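Local coordinates for protein putative NAD(P)H-dependent FMN-containing oxidoreductase YwqN (Bacillus subtilis, PDB 1RLI) that is a putative NADPH-dependent oxidoreductase of the SsuE family that probably uses FMN to pass electrons from the nicotinamide cofactor to an unidentified substrate, at residues Ile6-Gly11 with Ile76-Ile81; Val21-Ala26 with Tyr119-Gly124; Ile35-Tyr40 with Ser87-Leu92. One frame throughout, in Å; residues are numbered along the deposited sequence.

Interaction 1: Ile6-Gly11 with Ile76-Ile81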
loop_
_atom_site.group_PDB
_atom_site.type_symbol
_atom_site.label_atom_id
_atom_site.label_comp_id
_atom_site.label_asym_id
_atom_site.label_seq_id
_atom_site.Cartn_x
_atom_site.Cartn_y
_atom_site.Cartn_z
ATOM N N ILE D 6 19.519 1.976 22.549
ATOM C CA ILE D 6 18.148 1.982 22.012
ATOM C C ILE D 6 17.380 3.251 22.413
ATOM O O ILE D 6 17.432 3.676 23.564
ATOM C CB ILE D 6 17.297 0.806 22.552
ATOM C CG1 ILE D 6 17.884 -0.532 22.116
ATOM C CG2 ILE D 6 15.866 0.927 22.046
ATOM C CD1 ILE D 6 17.183 -1.715 22.744
ATOM N N ALA D 7 16.640 3.830 21.473
ATOM C CA ALA D 7 15.830 5.002 21.778
ATOM C C ALA D 7 14.388 4.700 21.404
ATOM O O ALA D 7 14.134 4.051 20.389
ATOM C CB ALA D 7 16.309 6.212 20.976
ATOM N N VAL D 8 13.460 5.125 22.250
ATOM C CA VAL D 8 12.053 4.975 21.948
ATOM C C VAL D 8 11.568 6.398 21.769
ATOM O O VAL D 8 11.671 7.213 22.691
ATOM C CB VAL D 8 11.250 4.324 23.086
ATOM C CG1 VAL D 8 9.764 4.401 22.748
ATOM C CG2 VAL D 8 11.657 2.887 23.263
ATOM N N ILE D 9 11.075 6.701 20.573
ATOM C CA ILE D 9 10.566 8.035 20.252
ATOM C C ILE D 9 9.058 7.911 20.330
ATOM O O ILE D 9 8.406 7.368 19.427
ATOM C CB ILE D 9 10.999 8.446 18.840
ATOM C CG1 ILE D 9 12.532 8.467 18.782
ATOM C CG2 ILE D 9 10.419 9.807 18.485
ATOM C CD1 ILE D 9 13.070 8.554 17.409
ATOM N N ASN D 10 8.508 8.435 21.416
ATOM C CA ASN D 10 7.084 8.318 21.674
ATOM C C ASN D 10 6.291 9.549 21.258
ATOM O O ASN D 10 6.448 10.616 21.847
ATOM C CB ASN D 10 6.901 8.050 23.167
ATOM C CG ASN D 10 5.498 7.660 23.519
ATOM O OD1 ASN D 10 4.557 7.980 22.804
ATOM N ND2 ASN D 10 5.343 6.966 24.647
ATOM N N GLY D 11 5.432 9.379 20.247
ATOM C CA GLY D 11 4.615 10.472 19.761
ATOM C C GLY D 11 3.178 10.326 20.222
ATOM O O GLY D 11 2.264 10.913 19.648
ATOM N N ILE D 76 13.097 3.108 17.928
ATOM C CA ILE D 76 11.724 2.605 17.919
ATOM C C ILE D 76 10.770 3.790 17.887
ATOM O O ILE D 76 10.732 4.597 18.810
ATOM C CB ILE D 76 11.420 1.735 19.166
ATOM C CG1 ILE D 76 12.356 0.528 19.154
ATOM C CG2 ILE D 76 9.958 1.266 19.140
ATOM C CD1 ILE D 76 12.291 -0.355 20.388
ATOM N N PHE D 77 10.015 3.902 16.797
ATOM C CA PHE D 77 9.068 5.006 16.645
ATOM C C PHE D 77 7.738 4.475 17.099
ATOM O O PHE D 77 7.210 3.549 16.496
ATOM C CB PHE D 77 9.011 5.425 15.180
ATOM C CG PHE D 77 10.272 6.069 14.700
ATOM C CD1 PHE D 77 10.430 7.448 14.760
ATOM C CD2 PHE D 77 11.331 5.290 14.240
ATOM C CE1 PHE D 77 11.633 8.036 14.365
ATOM C CE2 PHE D 77 12.526 5.876 13.850
ATOM C CZ PHE D 77 12.671 7.255 13.916
ATOM N N ALA D 78 7.200 5.054 18.166
ATOM C CA ALA D 78 5.927 4.597 18.712
ATOM C C ALA D 78 4.879 5.671 18.523
ATOM O O ALA D 78 5.072 6.818 18.934
ATOM C CB ALA D 78 6.090 4.264 20.196
ATOM N N THR D 79 3.744 5.308 17.939
ATOM C CA THR D 79 2.733 6.336 17.691
ATOM C C THR D 79 1.302 5.860 17.630
ATOM O O THR D 79 1.038 4.729 17.260
ATOM C CB THR D 79 2.985 7.021 16.322
ATOM O OG1 THR D 79 2.022 8.066 16.104
ATOM C CG2 THR D 79 2.820 5.977 15.175
ATOM N N PRO D 80 0.360 6.723 18.022
ATOM C CA PRO D 80 -1.036 6.311 17.933
ATOM C C PRO D 80 -1.357 6.549 16.460
ATOM O O PRO D 80 -0.646 7.309 15.779
ATOM C CB PRO D 80 -1.759 7.301 18.853
ATOM C CG PRO D 80 -0.893 8.505 18.842
ATOM C CD PRO D 80 0.506 7.910 18.881
ATOM N N ILE D 81 -2.390 5.903 15.948
ATOM C CA ILE D 81 -2.763 6.112 14.558
ATOM C C ILE D 81 -3.900 7.127 14.591
ATOM O O ILE D 81 -4.979 6.847 15.113
ATOM C CB ILE D 81 -3.253 4.803 13.876
ATOM C CG1 ILE D 81 -2.124 3.749 13.884
ATOM C CG2 ILE D 81 -3.678 5.096 12.422
ATOM C CD1 ILE D 81 -2.531 2.391 13.289
#
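Strand segments 6-10 and 76-80 run parallel in the middle of the flavodoxin-like sheet, their axes 4.7 Å apart and turned 21° against each other, and a zipper of four backbone bonds joins Ile6-Gly11 to Ile76-Ile81. Ile76 N gives to Ala7 O and Ile9 N to Ile76 O, so Ile76 is gripped on both its N-H and its carbonyl; Ala78 N then gives to Ile9 O at 2.9 Å. Gly11 N closes the row on Ala78 O, 2.9 Å away. Val8, Asn10, Ile76 and Ala78 face the side covered by helix 18-27. There Ile76 CG1 lies anti to its carbonyl carbon, beside the backbone N (chi1 -61°), which carries CD1 back to Ile6 CG2 at 4.1 Å, while Val8 CG2 rests 4.3 Å from Ile76 CB. Asn10 has CG anti to the backbone N (chi1 -169°); OD1 takes Gly12 N and ND2 gives to Asp20 OD2, so the polar tip is satisfied within a buried surface at the start of the following loop. In flavodoxin-like flavoproteins this loop holds the FMN phosphate, and it probably does so here. On the other face Ile9 and Phe77 run alongside each other in the same direction, and Phe143 meets the Phe77 ring as well. Past the last backbone bond Pro80 CD sits 3.6 Å from Gly11 O. The tightest side-chain touch is a methyl on a ring: Ile9 CD1 comes obliquely to Phe77 CE1 at 3.4 Å.

Interaction 2: Val21-Ala26 with Tyr119-Gly124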
loop_
_atom_site.group_PDB
_atom_site.type_symbol
_atom_site.label_atom_id
_atom_site.label_comp_id
_atom_site.label_asym_id
_atom_site.label_seq_id
_atom_site.Cartn_x
_atom_site.Cartn_y
_atom_site.Cartn_z
ATOM N N VAL D 21 2.672 1.630 26.803
ATOM C CA VAL D 21 2.604 0.243 27.236
ATOM C C VAL D 21 3.278 -0.705 26.249
ATOM O O VAL D 21 4.113 -1.511 26.644
ATOM C CB VAL D 21 1.130 -0.192 27.448
ATOM C CG1 VAL D 21 1.054 -1.687 27.722
ATOM C CG2 VAL D 21 0.517 0.593 28.611
ATOM N N LEU D 22 2.921 -0.615 24.964
ATOM C CA LEU D 22 3.518 -1.503 23.978
ATOM C C LEU D 22 5.015 -1.293 23.848
ATOM O O LEU D 22 5.762 -2.247 23.656
ATOM C CB LEU D 22 2.872 -1.318 22.600
ATOM C CG LEU D 22 1.591 -2.099 22.326
ATOM C CD1 LEU D 22 1.130 -1.876 20.882
ATOM C CD2 LEU D 22 1.860 -3.580 22.567
ATOM N N ALA D 23 5.450 -0.040 23.950
ATOM C CA ALA D 23 6.872 0.260 23.829
ATOM C C ALA D 23 7.653 -0.379 24.966
ATOM O O ALA D 23 8.742 -0.914 24.755
ATOM C CB ALA D 23 7.098 1.758 23.820
ATOM N N GLU D 24 7.094 -0.329 26.172
ATOM C CA GLU D 24 7.772 -0.917 27.322
ATOM C C GLU D 24 7.976 -2.420 27.157
ATOM O O GLU D 24 8.991 -2.960 27.597
ATOM C CB GLU D 24 6.999 -0.625 28.605
ATOM C CG GLU D 24 7.719 -1.076 29.871
ATOM C CD GLU D 24 9.104 -0.457 30.015
ATOM O OE1 GLU D 24 9.234 0.773 29.817
ATOM O OE2 GLU D 24 10.062 -1.197 30.337
ATOM N N LYS D 25 7.019 -3.093 26.520
ATOM C CA LYS D 25 7.116 -4.532 26.283
ATOM C C LYS D 25 8.281 -4.805 25.332
ATOM O O LYS D 25 9.011 -5.794 25.482
ATOM C CB LYS D 25 5.822 -5.065 25.648
ATOM C CG LYS D 25 4.561 -4.800 26.461
ATOM C CD LYS D 25 4.459 -5.696 27.684
ATOM C CE LYS D 25 4.185 -7.139 27.284
ATOM N NZ LYS D 25 3.883 -8.011 28.455
ATOM N N ALA D 26 8.456 -3.920 24.351
ATOM C CA ALA D 26 9.524 -4.084 23.381
ATOM C C ALA D 26 10.922 -3.829 23.945
ATOM O O ALA D 26 11.859 -4.556 23.617
ATOM C CB ALA D 26 9.271 -3.173 22.159
ATOM N N TYR D 119 12.295 0.529 13.966
ATOM C CA TYR D 119 11.123 -0.297 14.271
ATOM C C TYR D 119 9.972 0.657 14.481
ATOM O O TYR D 119 10.182 1.822 14.844
ATOM C CB TYR D 119 11.290 -1.076 15.572
ATOM C CG TYR D 119 12.335 -2.158 15.499
ATOM C CD1 TYR D 119 11.976 -3.489 15.249
ATOM C CD2 TYR D 119 13.686 -1.854 15.693
ATOM C CE1 TYR D 119 12.950 -4.497 15.203
ATOM C CE2 TYR D 119 14.664 -2.856 15.649
ATOM C CZ TYR D 119 14.286 -4.170 15.409
ATOM O OH TYR D 119 15.261 -5.156 15.401
ATOM N N VAL D 120 8.750 0.164 14.284
ATOM C CA VAL D 120 7.560 0.991 14.473
ATOM C C VAL D 120 6.516 0.274 15.335
ATOM O O VAL D 120 6.278 -0.915 15.158
ATOM C CB VAL D 120 6.883 1.330 13.109
ATOM C CG1 VAL D 120 5.538 2.033 13.345
ATOM C CG2 VAL D 120 7.813 2.233 12.254
ATOM N N ILE D 121 5.908 1.005 16.263
ATOM C CA ILE D 121 4.818 0.472 17.090
ATOM C C ILE D 121 3.690 1.485 16.866
ATOM O O ILE D 121 3.868 2.670 17.152
ATOM C CB ILE D 121 5.166 0.450 18.600
ATOM C CG1 ILE D 121 6.297 -0.553 18.854
ATOM C CG2 ILE D 121 3.931 0.082 19.406
ATOM C CD1 ILE D 121 6.835 -0.505 20.257
ATOM N N ALA D 122 2.554 1.033 16.338
ATOM C CA ALA D 122 1.428 1.925 16.070
ATOM C C ALA D 122 0.140 1.301 16.591
ATOM O O ALA D 122 -0.133 0.115 16.374
ATOM C CB ALA D 122 1.308 2.204 14.564
ATOM N N VAL D 123 -0.645 2.108 17.279
ATOM C CA VAL D 123 -1.883 1.616 17.861
ATOM C C VAL D 123 -3.044 2.446 17.375
ATOM O O VAL D 123 -2.981 3.666 17.417
ATOM C CB VAL D 123 -1.830 1.703 19.409
ATOM C CG1 VAL D 123 -3.121 1.139 20.004
ATOM C CG2 VAL D 123 -0.624 0.948 19.931
ATOM N N GLY D 124 -4.109 1.769 16.941
ATOM C CA GLY D 124 -5.292 2.454 16.445
ATOM C C GLY D 124 -6.554 1.696 16.821
ATOM O O GLY D 124 -6.491 0.512 17.139
#
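Helix-on-sheet packing of the flavodoxin-like alpha/beta fold brings Leu22, Ala23 and Ala26 of helix 18-27 down on Ile121 and Val123 of strand 117-124. The short axes of helix and strand stand 9.2 Å apart with N-to-C directions 149° from each other, so the helix runs back over the strand roughly antiparallel, and the contact is wholly apolar. Ile121 is the hub, its two branches serving different parts of the helix. Its CG2, beside the carbonyl carbon, meets Leu22 at both CB (3.6 Å) and CD1 (3.7 Å). The other branch has CG1 beside the backbone N (chi1 -66°) and an extended chi2 of 172°, which places CD1 against Ala23 and Ala26; it lies 3.7 Å from Ala23 CA and 4.1 Å from Ala26 CB. The small alanines let this methyl come right up to the helix backbone, and Leu22 O is also close to it. Leu22 crosses both beta-branched side chains at a slant, and its CD1 reaches on to Val123 CG2 at 3.5 Å, tighter than usual for two methyl carbons. That one methyl thus bridges Ile121 and Val123, two residues apart on the same face of the strand. Around this patch the sheet continues through strand 74-80, whose Ile76 packs beside Ile121, while helix 168-175 leans on the flank of helix 18-27 through Leu171 and Ala174 against Leu22; strand 149-157 lies at the strand's other edge, bonded to the backbone of Val120.

Interaction 3: Ile35-Tyr40 with Ser87-Leu92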
loop_
_atom_site.group_PDB
_atom_site.type_symbol
_atom_site.label_atom_id
_atom_site.label_comp_id
_atom_site.label_asym_id
_atom_site.label_seq_id
_atom_site.Cartn_x
_atom_site.Cartn_y
_atom_site.Cartn_z
ATOM N N ILE D 35 12.297 9.046 24.675
ATOM C CA ILE D 35 11.992 10.368 24.154
ATOM C C ILE D 35 10.486 10.536 24.039
ATOM O O ILE D 35 9.772 9.656 23.530
ATOM C CB ILE D 35 12.651 10.564 22.762
ATOM C CG1 ILE D 35 14.174 10.601 22.921
ATOM C CG2 ILE D 35 12.133 11.835 22.099
ATOM C CD1 ILE D 35 14.930 10.331 21.646
ATOM N N TYR D 36 9.988 11.656 24.540
ATOM C CA TYR D 36 8.572 11.926 24.454
ATOM C C TYR D 36 8.448 13.229 23.695
ATOM O O TYR D 36 9.097 14.221 24.043
ATOM C CB TYR D 36 7.974 12.048 25.852
ATOM C CG TYR D 36 8.256 10.842 26.707
ATOM C CD1 TYR D 36 9.474 10.712 27.383
ATOM C CD2 TYR D 36 7.315 9.823 26.842
ATOM C CE1 TYR D 36 9.735 9.605 28.174
ATOM C CE2 TYR D 36 7.573 8.707 27.634
ATOM C CZ TYR D 36 8.779 8.611 28.295
ATOM O OH TYR D 36 9.026 7.529 29.106
ATOM N N LEU D 37 7.648 13.227 22.635
ATOM C CA LEU D 37 7.484 14.437 21.847
ATOM C C LEU D 37 6.442 15.291 22.559
ATOM O O LEU D 37 5.295 14.902 22.693
ATOM C CB LEU D 37 7.038 14.082 20.425
ATOM C CG LEU D 37 8.079 13.220 19.692
ATOM C CD1 LEU D 37 7.572 12.859 18.301
ATOM C CD2 LEU D 37 9.394 13.974 19.577
ATOM N N GLN D 38 6.874 16.458 23.012
ATOM C CA GLN D 38 6.026 17.374 23.760
ATOM C C GLN D 38 4.872 17.969 22.960
ATOM O O GLN D 38 4.977 18.169 21.751
ATOM C CB GLN D 38 6.908 18.504 24.304
ATOM C CG GLN D 38 6.635 18.922 25.741
ATOM C CD GLN D 38 7.656 19.938 26.249
ATOM O OE1 GLN D 38 7.622 20.348 27.411
ATOM N NE2 GLN D 38 8.571 20.345 25.374
ATOM N N LYS D 39 3.754 18.216 23.642
ATOM C CA LYS D 39 2.601 18.861 23.019
ATOM C C LYS D 39 1.906 19.683 24.090
ATOM O O LYS D 39 1.879 19.308 25.268
ATOM C CB LYS D 39 1.642 17.855 22.364
ATOM C CG LYS D 39 1.003 16.823 23.252
ATOM C CD LYS D 39 0.299 15.784 22.378
ATOM C CE LYS D 39 -0.443 14.751 23.203
ATOM N NZ LYS D 39 -0.995 13.666 22.349
ATOM N N TYR D 40 1.368 20.819 23.667
ATOM C CA TYR D 40 0.731 21.765 24.567
ATOM C C TYR D 40 -0.727 21.970 24.148
ATOM O O TYR D 40 -1.028 22.078 22.957
ATOM C CB TYR D 40 1.508 23.083 24.480
ATOM C CG TYR D 40 1.285 24.059 25.604
ATOM C CD1 TYR D 40 1.839 23.842 26.865
ATOM C CD2 TYR D 40 0.518 25.207 25.408
ATOM C CE1 TYR D 40 1.631 24.749 27.909
ATOM C CE2 TYR D 40 0.304 26.116 26.441
ATOM C CZ TYR D 40 0.861 25.878 27.688
ATOM O OH TYR D 40 0.616 26.760 28.720
ATOM N N SER D 87 0.977 10.389 14.567
ATOM C CA SER D 87 0.482 11.496 15.374
ATOM C C SER D 87 0.965 12.850 14.843
ATOM O O SER D 87 1.893 12.916 14.048
ATOM C CB SER D 87 0.938 11.318 16.830
ATOM O OG SER D 87 2.321 11.577 16.969
ATOM N N GLY D 88 0.311 13.930 15.268
ATOM C CA GLY D 88 0.746 15.248 14.844
ATOM C C GLY D 88 2.168 15.499 15.327
ATOM O O GLY D 88 2.989 16.060 14.595
ATOM N N THR D 89 2.486 15.094 16.554
ATOM C CA THR D 89 3.841 15.322 17.053
ATOM C C THR D 89 4.900 14.555 16.275
ATOM O O THR D 89 5.946 15.108 15.960
ATOM C CB THR D 89 3.978 14.970 18.545
ATOM O OG1 THR D 89 3.554 13.621 18.770
ATOM C CG2 THR D 89 3.126 15.920 19.395
ATOM N N LEU D 90 4.641 13.289 15.939
ATOM C CA LEU D 90 5.659 12.533 15.207
ATOM C C LEU D 90 5.796 13.034 13.779
ATOM O O LEU D 90 6.907 13.037 13.220
ATOM C CB LEU D 90 5.360 11.021 15.210
ATOM C CG LEU D 90 6.454 10.134 14.580
ATOM C CD1 LEU D 90 7.804 10.365 15.291
ATOM C CD2 LEU D 90 6.068 8.657 14.692
ATOM N N LYS D 91 4.691 13.465 13.175
ATOM C CA LYS D 91 4.731 13.990 11.796
ATOM C C LYS D 91 5.574 15.277 11.726
ATOM O O LYS D 91 6.410 15.420 10.832
ATOM C CB LYS D 91 3.308 14.259 11.285
ATOM C CG LYS D 91 3.210 15.025 9.967
ATOM C CD LYS D 91 3.867 14.278 8.825
ATOM C CE LYS D 91 3.589 14.989 7.495
ATOM N NZ LYS D 91 4.449 14.424 6.414
ATOM N N LEU D 92 5.396 16.198 12.679
ATOM C CA LEU D 92 6.184 17.430 12.646
ATOM C C LEU D 92 7.653 17.143 12.966
ATOM O O LEU D 92 8.559 17.825 12.453
ATOM C CB LEU D 92 5.609 18.476 13.625
ATOM C CG LEU D 92 4.563 19.426 13.011
ATOM C CD1 LEU D 92 3.396 18.626 12.402
ATOM C CD2 LEU D 92 4.074 20.406 14.080
HETATM O O HOH W 1 3.369 13.093 21.453
#
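Leu37, just after the first part of strand 33-41, meets Thr89 and Leu90 in the opening turn of helix 88-95. Its CB starts the contact, 3.7 Å from Thr89 CB. From there CG lies anti to the carbonyl carbon and beside the backbone N (chi1 -62°), and chi2 is extended, so CD1 is carried over the helix backbone: it lies 3.6 Å from Thr89 O and 3.7 Å from Leu90 CA. At its tip the same methyl reaches Leu90 CD1 at 3.9 Å, one apolar end against another. Ile65 of helix 62-70 also packs against Leu37. Thr89 divides its two branches between kinds of partner. Its CG2 lies near Gln38 O and 3.8 Å from Lys39 CB; the extended Lys39 chain crosses Thr89 at about a right angle, with CD also near CG2, and Lys39 makes a cation-pi contact with Phe55. Thr89 OG1, held between the backbone N and the carbonyl carbon at chi1 55°, donates to a water at 2.7 Å, and this water gives a hydrogen to Leu37 O at 2.9 Å. The water thus spans from Leu37 O to Thr89 OG1, which do not bond directly. Ser87 OG accepts from Leu90 N at 3.1 Å, almost straight at 163°, and is also hydrogen-bonded to Gly11 O, tying the helix start to the residue after strand 6-10. This is a serine N-cap at the start of helix 88-95, which lies beside strand 33-41 in a flavodoxin-like fold.

How the interactions relate
Interaction 1 lies deepest, near the centre of the chain, and is made mainly of backbone bonds between neighbouring parallel strands, with apolar side chains on both faces. Interaction 2 covers one face of the same sheet and works by apolar packing alone; strand 117-124 is the next strand beyond 74-80, with Thr79 N bonded to Ile121 O. Interaction 3 sits farther out, near the C-terminal ends of the parallel strands, and mixes apolar touches with a water bridge, some of its residues being exposed. It joins interaction 1 through strand 33-41, where Asn10 N bonds to Ile35 O, and through Gly11. Interactions 2 and 3 do not touch; interaction 1 lies between them.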